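Local coordinates for peridinin-chlorophyll A protein (Amphidinium carterae, PDB 2C9E) that probably serves as a water-soluble light-harvesting antenna, capturing blue-green sunlight with bound peridinin and chlorophyll a, at residues A6-R9 with F10-T14; L52-G55 with L56-D59. One frame throughout, in Å; residues are numbered along the deposited sequence.

Contact 1. Residues A6-R9 with F10-T14. With DGD (digalactosyl diacyl glycerol (dgdg)), chain G.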
ATOM      1  N   ALA A   6     -18.976 -16.809  -8.884  1.00 25.75           N
ATOM      2  CA  ALA A   6     -17.644 -16.991  -9.465  1.00 26.67           C
ATOM      3  C   ALA A   6     -16.563 -16.828  -8.371  1.00 27.00           C
ATOM      4  O   ALA A   6     -15.588 -17.579  -8.318  1.00 28.53           O
ATOM      5  CB  ALA A   6     -17.447 -16.012 -10.578  1.00 25.50           C
ATOM      6  N   SER A   7     -16.758 -15.846  -7.503  1.00 26.56           N
ATOM      7  CA  SER A   7     -15.844 -15.606  -6.428  1.00 27.74           C
ATOM      8  C   SER A   7     -15.783 -16.859  -5.542  1.00 30.35           C
ATOM      9  O   SER A   7     -14.705 -17.251  -5.021  1.00 29.63           O
ATOM     10  CB  SER A   7     -16.332 -14.422  -5.613  1.00 26.44           C
ATOM     11  OG  SER A   7     -15.375 -14.070  -4.633  1.00 29.98           O
ATOM     12  N   LYS A   8     -16.942 -17.479  -5.357  1.00 31.00           N
ATOM     13  CA  LYS A   8     -16.996 -18.664  -4.529  1.00 32.15           C
ATOM     14  C   LYS A   8     -16.130 -19.717  -5.182  1.00 30.63           C
ATOM     15  O   LYS A   8     -15.308 -20.373  -4.507  1.00 29.38           O
ATOM     16  CB  LYS A   8     -18.434 -19.200  -4.369  1.00 34.59           C
ATOM     17  CG  LYS A   8     -18.501 -20.440  -3.474  1.00 38.18           C
ATOM     18  CD  LYS A   8     -19.816 -20.514  -2.727  1.00 41.83           C
ATOM     19  CE  LYS A   8     -19.822 -21.697  -1.746  1.00 44.58           C
ATOM     20  NZ  LYS A   8     -21.136 -21.791  -1.018  1.00 47.20           N
ATOM     21  N   ARG A   9     -16.301 -19.873  -6.490  1.00 29.15           N
ATOM     22  CA  ARG A   9     -15.526 -20.879  -7.183  1.00 29.19           C
ATOM     23  C   ARG A   9     -14.032 -20.518  -7.113  1.00 27.20           C
ATOM     24  O   ARG A   9     -13.189 -21.379  -6.874  1.00 25.84           O
ATOM     25  CB  ARG A   9     -16.027 -21.011  -8.640  1.00 33.23           C
ATOM     26  CG  ARG A   9     -16.898 -22.244  -8.886  1.00 38.83           C
ATOM     27  CD  ARG A   9     -17.947 -22.034  -9.952  1.00 45.34           C
ATOM     28  NE  ARG A   9     -19.254 -21.716  -9.359  1.00 52.97           N
ATOM     29  CZ  ARG A   9     -20.369 -21.403 -10.031  1.00 55.03           C
ATOM     30  NH1 ARG A   9     -20.385 -21.349 -11.364  1.00 57.79           N
ATOM     31  NH2 ARG A   9     -21.491 -21.150  -9.358  1.00 56.22           N
ATOM     32  N   PHE A  10     -13.694 -19.240  -7.290  1.00 25.46           N
ATOM     33  CA  PHE A  10     -12.291 -18.858  -7.241  1.00 23.13           C
ATOM     34  C   PHE A  10     -11.709 -19.172  -5.866  1.00 22.44           C
ATOM     35  O   PHE A  10     -10.594 -19.711  -5.726  1.00 21.03           O
ATOM     36  CB  PHE A  10     -12.147 -17.367  -7.570  1.00 22.87           C
ATOM     37  CG  PHE A  10     -10.731 -16.835  -7.440  1.00 21.71           C
ATOM     38  CD1 PHE A  10      -9.756 -17.174  -8.386  1.00 21.17           C
ATOM     39  CD2 PHE A  10     -10.418 -15.919  -6.424  1.00 19.73           C
ATOM     40  CE1 PHE A  10      -8.455 -16.599  -8.361  1.00 22.44           C
ATOM     41  CE2 PHE A  10      -9.144 -15.325  -6.351  1.00 22.17           C
ATOM     42  CZ  PHE A  10      -8.130 -15.655  -7.332  1.00 22.15           C
ATOM     43  N   SER A  11     -12.460 -18.827  -4.835  1.00 22.74           N
ATOM     44  CA  SER A  11     -12.044 -19.068  -3.446  1.00 23.50           C
ATOM     45  C   SER A  11     -11.750 -20.543  -3.208  1.00 22.86           C
ATOM     46  O   SER A  11     -10.736 -20.922  -2.602  1.00 23.81           O
ATOM     47  CB  SER A  11     -13.167 -18.617  -2.497  1.00 24.52           C
ATOM     48  OG  SER A  11     -13.321 -17.213  -2.517  1.00 23.81           O
ATOM     49  N   ASP A  12     -12.663 -21.381  -3.658  1.00 24.09           N
ATOM     50  CA  ASP A  12     -12.481 -22.813  -3.531  1.00 24.98           C
ATOM     51  C   ASP A  12     -11.196 -23.274  -4.213  1.00 23.43           C
ATOM     52  O   ASP A  12     -10.449 -24.096  -3.706  1.00 22.11           O
ATOM     53  CB  ASP A  12     -13.661 -23.544  -4.176  1.00 30.37           C
ATOM     54  CG  ASP A  12     -14.899 -23.475  -3.339  1.00 36.65           C
ATOM     55  OD1 ASP A  12     -14.697 -23.392  -2.111  1.00 39.78           O
ATOM     56  OD2 ASP A  12     -16.053 -23.523  -3.874  1.00 40.78           O
ATOM     57  N   ALA A  13     -10.962 -22.762  -5.413  1.00 21.82           N
ATOM     58  CA  ALA A  13      -9.813 -23.186  -6.160  1.00 20.32           C
ATOM     59  C   ALA A  13      -8.463 -22.747  -5.601  1.00 21.16           C
ATOM     60  O   ALA A  13      -7.445 -23.441  -5.793  1.00 19.81           O
ATOM     61  CB  ALA A  13      -9.967 -22.705  -7.628  1.00 19.61           C
ATOM     62  N   THR A  14      -8.461 -21.613  -4.892  1.00 21.23           N
ATOM     63  CA  THR A  14      -7.222 -21.023  -4.424  1.00 21.61           C
ATOM     64  C   THR A  14      -6.809 -21.236  -2.980  1.00 24.28           C
ATOM     65  O   THR A  14      -5.597 -21.195  -2.655  1.00 24.22           O
ATOM     66  CB  THR A  14      -7.247 -19.524  -4.707  1.00 23.26           C
ATOM     67  OG1 THR A  14      -8.438 -18.944  -4.156  1.00 23.63           O
ATOM     68  CG2 THR A  14      -7.242 -19.275  -6.190  1.00 20.25           C
TER
HETATM   69  C1A DGD G1332      -1.370  -9.708 -12.302  1.00 25.78           C
HETATM   70  C2A DGD G1332      -0.745  -9.124 -11.059  1.00 27.26           C
HETATM   71  C3A DGD G1332      -0.524  -7.578 -11.183  1.00 27.10           C
HETATM   72  C4A DGD G1332      -0.287  -6.936  -9.845  1.00 25.74           C
HETATM   73  C5A DGD G1332      -0.842  -5.527  -9.784  1.00 23.32           C
HETATM   74  C6A DGD G1332      -0.453  -4.797  -8.526  1.00 22.59           C
HETATM   75  C7A DGD G1332      -1.111  -5.355  -7.266  1.00 23.51           C
HETATM   76  C8A DGD G1332      -0.345  -4.950  -5.941  1.00 21.20           C
HETATM   77  C9A DGD G1332      -1.169  -3.916  -5.056  1.00 22.74           C
HETATM   78  CAA DGD G1332      -1.924  -4.605  -3.944  1.00 22.84           C
HETATM   79  CBA DGD G1332      -2.713  -3.732  -2.957  1.00 21.13           C
HETATM   80  CCA DGD G1332      -1.930  -2.731  -2.108  1.00 21.26           C
HETATM   81  CDA DGD G1332      -2.923  -2.085  -1.100  1.00 21.18           C
HETATM   82  CEA DGD G1332      -2.311  -1.072  -0.120  1.00 23.38           C
HETATM   83  CFA DGD G1332      -1.328  -1.685   0.926  1.00 23.95           C
HETATM   84  CGA DGD G1332      -2.025  -1.940   2.275  1.00 22.03           C
HETATM   85  CHA DGD G1332      -1.266  -2.912   3.177  1.00 23.21           C
HETATM   86  CIA DGD G1332      -0.672  -4.120   2.471  1.00 23.10           C
HETATM   87  O1A DGD G1332      -1.301  -9.037 -13.338  1.00 28.33           O
HETATM   88  C1B DGD G1332      -3.071 -14.486 -12.140  1.00 28.88           C
HETATM   89  C2B DGD G1332      -4.026 -14.799 -11.017  1.00 28.29           C
HETATM   90  C3B DGD G1332      -3.528 -15.939 -10.138  1.00 31.07           C
HETATM   91  C4B DGD G1332      -3.762 -17.293 -10.808  1.00 30.64           C
HETATM   92  C5B DGD G1332      -4.100 -18.389  -9.829  1.00 30.15           C
HETATM   93  C6B DGD G1332      -2.967 -19.406  -9.798  1.00 31.26           C
HETATM   94  C7B DGD G1332      -2.381 -19.560  -8.384  1.00 31.93           C
HETATM   95  C8B DGD G1332      -3.340 -19.111  -7.318  1.00 31.68           C
HETATM   96  C9B DGD G1332      -2.764 -18.017  -6.441  1.00 34.84           C
HETATM   97  CAB DGD G1332      -2.906 -18.438  -4.971  1.00 35.73           C
HETATM   98  CBB DGD G1332      -2.516 -17.349  -4.043  1.00 31.78           C
HETATM   99  CCB DGD G1332      -3.444 -17.343  -2.875  1.00 33.15           C
HETATM  100  CDB DGD G1332      -4.176 -16.023  -2.751  1.00 28.70           C
HETATM  101  CEB DGD G1332      -5.514 -16.128  -3.373  1.00 29.75           C
HETATM  102  CFB DGD G1332      -5.482 -15.855  -4.839  1.00 26.56           C
HETATM  103  CGB DGD G1332      -5.106 -14.409  -5.131  1.00 27.22           C
HETATM  104  CHB DGD G1332      -4.814 -14.222  -6.614  1.00 24.00           C
HETATM  105  CIB DGD G1332      -3.318 -14.354  -6.959  1.00 24.71           C
HETATM  106  O1B DGD G1332      -2.029 -15.171 -12.254  1.00 28.21           O
HETATM  107  O1G DGD G1332      -1.405 -11.007 -12.474  1.00 25.20           O
HETATM  108  C1G DGD G1332      -2.006 -11.405 -13.662  1.00 24.17           C
HETATM  109  C2G DGD G1332      -2.094 -12.930 -13.593  1.00 26.33           C
HETATM  110  O2G DGD G1332      -3.120 -13.244 -12.568  1.00 27.48           O
HETATM  111  C3G DGD G1332      -2.473 -13.453 -14.986  1.00 25.53           C
HETATM  112  O3G DGD G1332      -1.204 -13.335 -15.674  1.00 24.59           O
HETATM  113  C1D DGD G1332      -1.276 -13.551 -17.065  1.00 23.56           C
HETATM  114  C2D DGD G1332      -0.002 -12.961 -17.762  1.00 23.41           C
HETATM  115  O2D DGD G1332       0.026 -11.544 -17.581  1.00 21.09           O
HETATM  116  C3D DGD G1332      -0.109 -13.236 -19.243  1.00 24.37           C
HETATM  117  O3D DGD G1332       1.041 -12.697 -19.926  1.00 24.25           O
HETATM  118  C4D DGD G1332      -0.295 -14.737 -19.504  1.00 25.92           C
HETATM  119  O4D DGD G1332       0.860 -15.461 -19.115  1.00 30.20           O
HETATM  120  C5D DGD G1332      -1.458 -15.246 -18.677  1.00 28.03           C
HETATM  121  O5D DGD G1332      -1.812 -17.277 -19.885  1.00 36.97           O
HETATM  122  C6D DGD G1332      -1.404 -16.757 -18.637  1.00 31.00           C
HETATM  123  O6D DGD G1332      -1.333 -14.953 -17.288  1.00 24.84           O
HETATM  124  C1E DGD G1332      -0.882 -18.273 -20.346  1.00 41.77           C
HETATM  125  C2E DGD G1332      -0.824 -18.220 -21.863  1.00 43.44           C
HETATM  126  O2E DGD G1332      -0.337 -16.924 -22.278  1.00 44.74           O
HETATM  127  C3E DGD G1332      -2.287 -18.441 -22.378  1.00 44.03           C
HETATM  128  O3E DGD G1332      -2.305 -18.516 -23.809  1.00 43.20           O
HETATM  129  C4E DGD G1332      -2.801 -19.747 -21.780  1.00 43.63           C
HETATM  130  O4E DGD G1332      -1.904 -20.794 -22.145  1.00 43.89           O
HETATM  131  C5E DGD G1332      -2.783 -19.606 -20.244  1.00 45.30           C
HETATM  132  O6E DGD G1332      -1.388 -19.571 -19.959  1.00 43.66           O
HETATM  133  C6E DGD G1332      -3.390 -20.848 -19.578  1.00 47.13           C
HETATM  134  O5E DGD G1332      -4.817 -20.851 -19.692  1.00 51.10           O
HETATM  135  O   HOH W   1     -15.363 -15.575  -2.345  1.00 23.60           O

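Contact 2. Residues L52-G55 with L56-D59. With PID (peridinin), chain E.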
ATOM      1  N   LEU A  52      -2.170   4.043  -7.793  1.00 17.96           N
ATOM      2  CA  LEU A  52      -2.909   5.018  -7.014  1.00 17.57           C
ATOM      3  C   LEU A  52      -4.013   5.631  -7.877  1.00 21.25           C
ATOM      4  O   LEU A  52      -5.147   5.833  -7.393  1.00 21.20           O
ATOM      5  CB  LEU A  52      -1.944   6.096  -6.537  1.00 16.68           C
ATOM      6  CG  LEU A  52      -0.841   5.647  -5.554  1.00 18.07           C
ATOM      7  CD1 LEU A  52       0.097   6.867  -5.157  1.00 17.78           C
ATOM      8  CD2 LEU A  52      -1.481   5.039  -4.336  1.00 14.46           C
ATOM      9  N   GLU A  53      -3.708   5.939  -9.149  1.00 21.15           N
ATOM     10  CA  GLU A  53      -4.758   6.487 -10.023  1.00 22.66           C
ATOM     11  C   GLU A  53      -5.933   5.478 -10.106  1.00 24.08           C
ATOM     12  O   GLU A  53      -7.099   5.871  -9.931  1.00 24.97           O
ATOM     13  CB  GLU A  53      -4.204   6.784 -11.413  1.00 22.37           C
ATOM     14  CG  GLU A  53      -3.284   7.993 -11.451  1.00 26.48           C
ATOM     15  CD  GLU A  53      -2.418   8.058 -12.721  1.00 30.09           C
ATOM     16  OE1 GLU A  53      -2.220   7.023 -13.396  1.00 33.69           O
ATOM     17  OE2 GLU A  53      -1.909   9.143 -13.056  1.00 34.85           O
ATOM     18  N   VAL A  54      -5.644   4.184 -10.300  1.00 20.47           N
ATOM     19  CA  VAL A  54      -6.744   3.214 -10.385  1.00 22.16           C
ATOM     20  C   VAL A  54      -7.541   3.216  -9.102  1.00 21.14           C
ATOM     21  O   VAL A  54      -8.781   3.206  -9.119  1.00 19.26           O
ATOM     22  CB  VAL A  54      -6.239   1.728 -10.715  1.00 24.35           C
ATOM     23  CG1 VAL A  54      -7.417   0.756 -10.863  1.00 27.33           C
ATOM     24  CG2 VAL A  54      -5.493   1.746 -12.030  1.00 25.10           C
ATOM     25  N   GLY A  55      -6.830   3.299  -7.988  1.00 19.90           N
ATOM     26  CA  GLY A  55      -7.500   3.296  -6.701  1.00 20.31           C
ATOM     27  C   GLY A  55      -8.436   4.489  -6.620  1.00 22.99           C
ATOM     28  O   GLY A  55      -9.482   4.444  -5.950  1.00 20.81           O
ATOM     29  N   LEU A  56      -8.061   5.557  -7.324  1.00 23.40           N
ATOM     30  CA  LEU A  56      -8.842   6.789  -7.303  1.00 24.76           C
ATOM     31  C   LEU A  56     -10.070   6.725  -8.201  1.00 24.64           C
ATOM     32  O   LEU A  56     -10.864   7.641  -8.205  1.00 25.59           O
ATOM     33  CB  LEU A  56      -7.959   7.987  -7.688  1.00 24.21           C
ATOM     34  CG  LEU A  56      -7.145   8.584  -6.526  1.00 25.46           C
ATOM     35  CD1 LEU A  56      -6.215   9.709  -7.008  1.00 25.79           C
ATOM     36  CD2 LEU A  56      -8.073   9.140  -5.501  1.00 22.39           C
ATOM     37  N   THR A  57     -10.252   5.632  -8.934  1.00 26.23           N
ATOM     38  CA  THR A  57     -11.430   5.506  -9.801  1.00 27.16           C
ATOM     39  C   THR A  57     -12.505   4.638  -9.135  1.00 28.01           C
ATOM     40  O   THR A  57     -13.633   4.581  -9.599  1.00 28.06           O
ATOM     41  CB  THR A  57     -11.104   4.851 -11.171  1.00 27.68           C
ATOM     42  OG1 THR A  57     -10.625   3.507 -10.973  1.00 26.13           O
ATOM     43  CG2 THR A  57     -10.082   5.679 -11.953  1.00 26.90           C
ATOM     44  N   MET A  58     -12.140   3.979  -8.036  1.00 27.78           N
ATOM     45  CA  MET A  58     -13.030   3.078  -7.307  1.00 27.07           C
ATOM     46  C   MET A  58     -14.052   3.753  -6.404  1.00 28.50           C
ATOM     47  O   MET A  58     -13.882   4.906  -5.987  1.00 29.24           O
ATOM     48  CB  MET A  58     -12.190   2.124  -6.461  1.00 24.42           C
ATOM     49  CG  MET A  58     -11.315   1.163  -7.310  1.00 25.15           C
ATOM     50  SD  MET A  58     -10.070   0.259  -6.306  1.00 22.57           S
ATOM     51  CE  MET A  58      -9.368  -0.850  -7.536  1.00 21.30           C
ATOM     52  N   ASP A  59     -15.099   3.007  -6.085  1.00 28.20           N
ATOM     53  CA  ASP A  59     -16.159   3.458  -5.210  1.00 29.45           C
ATOM     54  C   ASP A  59     -15.626   3.403  -3.760  1.00 31.10           C
ATOM     55  O   ASP A  59     -15.397   2.329  -3.202  1.00 31.58           O
ATOM     56  CB  ASP A  59     -17.327   2.510  -5.399  1.00 30.49           C
ATOM     57  CG  ASP A  59     -18.515   2.850  -4.532  1.00 30.99           C
ATOM     58  OD1 ASP A  59     -18.384   3.616  -3.562  1.00 28.93           O
ATOM     59  OD2 ASP A  59     -19.597   2.315  -4.832  1.00 33.88           O
TER
HETATM   60  C1  PID E1330      -5.379 -12.037 -20.408  1.00 24.29           C
HETATM   61  C2  PID E1330      -5.675 -13.120 -21.448  1.00 25.48           C
HETATM   62  C3  PID E1330      -7.170 -13.132 -21.771  1.00 26.70           C
HETATM   63  C4  PID E1330      -7.920 -13.452 -20.475  1.00 24.46           C
HETATM   64  C5  PID E1330      -7.849 -12.307 -19.459  1.00 23.76           C
HETATM   65  C6  PID E1330      -6.456 -11.659 -19.384  1.00 23.70           C
HETATM   66  C7  PID E1330      -6.087 -11.175 -18.127  1.00 23.61           C
HETATM   67  C8  PID E1330      -6.037  -9.833 -17.752  1.00 21.57           C
HETATM   68  C9  PID E1330      -5.667  -9.433 -16.467  1.00 22.85           C
HETATM   69  C10 PID E1330      -5.316 -10.276 -15.418  1.00 21.32           C
HETATM   70  C11 PID E1330      -5.602  -8.178 -16.019  1.00 19.32           C
HETATM   71  C12 PID E1330      -5.239  -8.207 -14.734  1.00 18.26           C
HETATM   72  C13 PID E1330      -5.179  -7.099 -13.889  1.00 16.52           C
HETATM   73  C14 PID E1330      -4.829  -7.088 -12.536  1.00 17.29           C
HETATM   74  C15 PID E1330      -4.874  -5.873 -11.847  1.00 18.42           C
HETATM   75  C16 PID E1330      -4.612  -5.666 -10.492  1.00 17.29           C
HETATM   76  C17 PID E1330      -4.791  -4.399  -9.939  1.00 17.40           C
HETATM   77  C18 PID E1330      -4.632  -4.149  -8.577  1.00 20.20           C
HETATM   78  C19 PID E1330      -4.884  -2.899  -8.011  1.00 20.06           C
HETATM   79  C20 PID E1330      -4.773  -2.707  -6.632  1.00 20.89           C
HETATM   80  C21 PID E1330      -5.046  -1.524  -5.942  1.00 21.42           C
HETATM   81  C22 PID E1330      -4.908  -1.491  -4.555  1.00 22.20           C
HETATM   82  C23 PID E1330      -5.149  -0.452  -3.790  1.00 23.05           C
HETATM   83  C24 PID E1330      -5.398   0.583  -3.024  1.00 21.43           C
HETATM   84  C25 PID E1330      -6.773   0.829  -2.378  1.00 21.12           C
HETATM   85  C26 PID E1330      -7.254   2.239  -2.731  1.00 21.48           C
HETATM   86  C27 PID E1330      -6.212   3.328  -2.432  1.00 23.45           C
HETATM   87  C28 PID E1330      -4.880   3.032  -3.133  1.00 21.64           C
HETATM   88  C29 PID E1330      -4.317   1.649  -2.786  1.00 20.36           C
HETATM   89  C30 PID E1330      -7.671   5.236  -2.388  1.00 27.14           C
HETATM   90  C31 PID E1330      -8.197   6.511  -3.049  1.00 29.14           C
HETATM   91  CM1 PID E1330      -3.904 -11.952 -20.008  1.00 24.16           C
HETATM   92  CM2 PID E1330      -8.252 -12.914 -18.113  1.00 22.87           C
HETATM   93  CM3 PID E1330      -8.899 -11.258 -19.841  1.00 21.47           C
HETATM   94  CM4 PID E1330      -4.493  -8.389 -11.801  1.00 13.70           C
HETATM   95  CM5 PID E1330      -5.504  -0.269  -6.695  1.00 19.31           C
HETATM   96  CM6 PID E1330      -7.803  -0.185  -2.886  1.00 22.93           C
HETATM   97  CM7 PID E1330      -6.686   0.705  -0.854  1.00 22.40           C
HETATM   98  CM8 PID E1330      -3.091   1.355  -3.650  1.00 19.11           C
HETATM   99  O1  PID E1330      -6.120 -10.816 -20.498  1.00 24.52           O
HETATM  100  O2  PID E1330      -7.451 -14.137 -22.751  1.00 27.72           O
HETATM  101  O3  PID E1330      -5.262 -11.505 -15.449  1.00 19.36           O
HETATM  102  O4  PID E1330      -5.047  -9.500 -14.330  1.00 18.71           O
HETATM  103  O5  PID E1330      -3.937   1.635  -1.410  1.00 21.68           O
HETATM  104  O6  PID E1330      -6.683   4.550  -3.028  1.00 25.42           O
HETATM  105  O7  PID E1330      -8.144   4.853  -1.318  1.00 27.24           O
HETATM  106  O   HOH W   2     -11.554   5.614  -4.616  1.00 25.02           O

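Contact 1. Residues A6-R9 with F10-T14
Ser11 reaches back one helical turn to Ser7 and grips its carbonyl oxygen twice. Its backbone N lies 2.7 Å from Ser7 O, and its hydroxyl OG comes to the same Ser7 O at 2.9 Å from the opposite face of the peptide plane, 39° out of it. What folds the hydroxyl down onto the preceding turn is the chi1 of -68°, which sets OG beside its own backbone N. A water donates to Ser11 OG at 2.6 Å and also bonds Ser7 OG, tying the two serines together where they press on helix 87-102.

Phe10 forms the other close-packed part. With CG anti to the backbone N (chi1 175°), the ring swings out to the lipid, its CZ 3.6 Å from CFB of the digalactosyl diacyl glycerol, while CHB of the same acyl chain lies in plane at the ring edge. One ring face carries Thr14 CG2, and Thr14 OG1 donates a hydrogen bond to Phe10 O at 2.8 Å. Leu145 and Ser141 of helix 132-152 also touch the Phe10 side chain.

The solvent side is looser. Lys8 CG lies 4.0 Å from Asp12 OD2, yet Lys8 NZ stays 6.1 Å from that oxygen, so the i, i+4 pair forms no salt bridge, and the Arg9 chain bends outward. This is an amphipathic helix, one side facing solvent and the other lining a lipid pocket.

Contact 2. Residues L52-G55 with L56-D59
The peptide carbonyl of Val54 is the flat group that Thr57 engages from two directions. Above its plane, 59° out of it, stands Thr57 N, 2.8 Å from Val54 O, whereas at the edge Thr57 OG1 meets a lone pair of Val54 O in plane, at 2.6 Å. The threonine's chi1 of 62° sets OG1 between its backbone N and carbonyl carbon, pointing it at that oxygen, and the hydroxyl accepts from Asp105 N. A valine here would probably leave Val54 O without its in-plane donor and Asp105 N without this acceptor.

The chain then turns through a type I beta turn, Gly55 to Met58, whose closing bond from Met58 N to Gly55 O is weak at 3.4 Å. A water lies within hydrogen-bonding distance of Gly55 O and Met58 O. Peridinin packs here: Leu56 CD2 is 3.6 Å from its C31, Gly55 CA is 4.0 Å from its O6, and the extended Met58 chain crosses the Val54 side chain obliquely, its CE 4.0 Å from peridinin CM5.

The C-terminal part of helix 41-55 lies between helix 106-111, where Phe109 meets Val54 and Met58, and helix 234-251, whose Val241 and Phe242 meet Leu56; Asp59 caps helix 60-77.

Contact 1 lies toward the outside of the molecule, its centre about 24 Å from the centre of the chain, whereas the centre of contact 2 is about 13 Å from it; the two do not touch. Residues 6-14 run through the middle of a single helix, with one flank carrying charges in solvent and the other small hydroxyls and an aromatic ring. Residues 52-59 instead join two helices, and none of the touching residues is fully exposed. In each, one residue gives N-H and hydroxyl to a single carbonyl, four residues back in contact 1, three in contact 2. Contact 1 meets galactolipid chiefly through Phe10, with a peridinin near; contact 2 sits among peridinin, chlorophyll and, at Leu52, galactolipid.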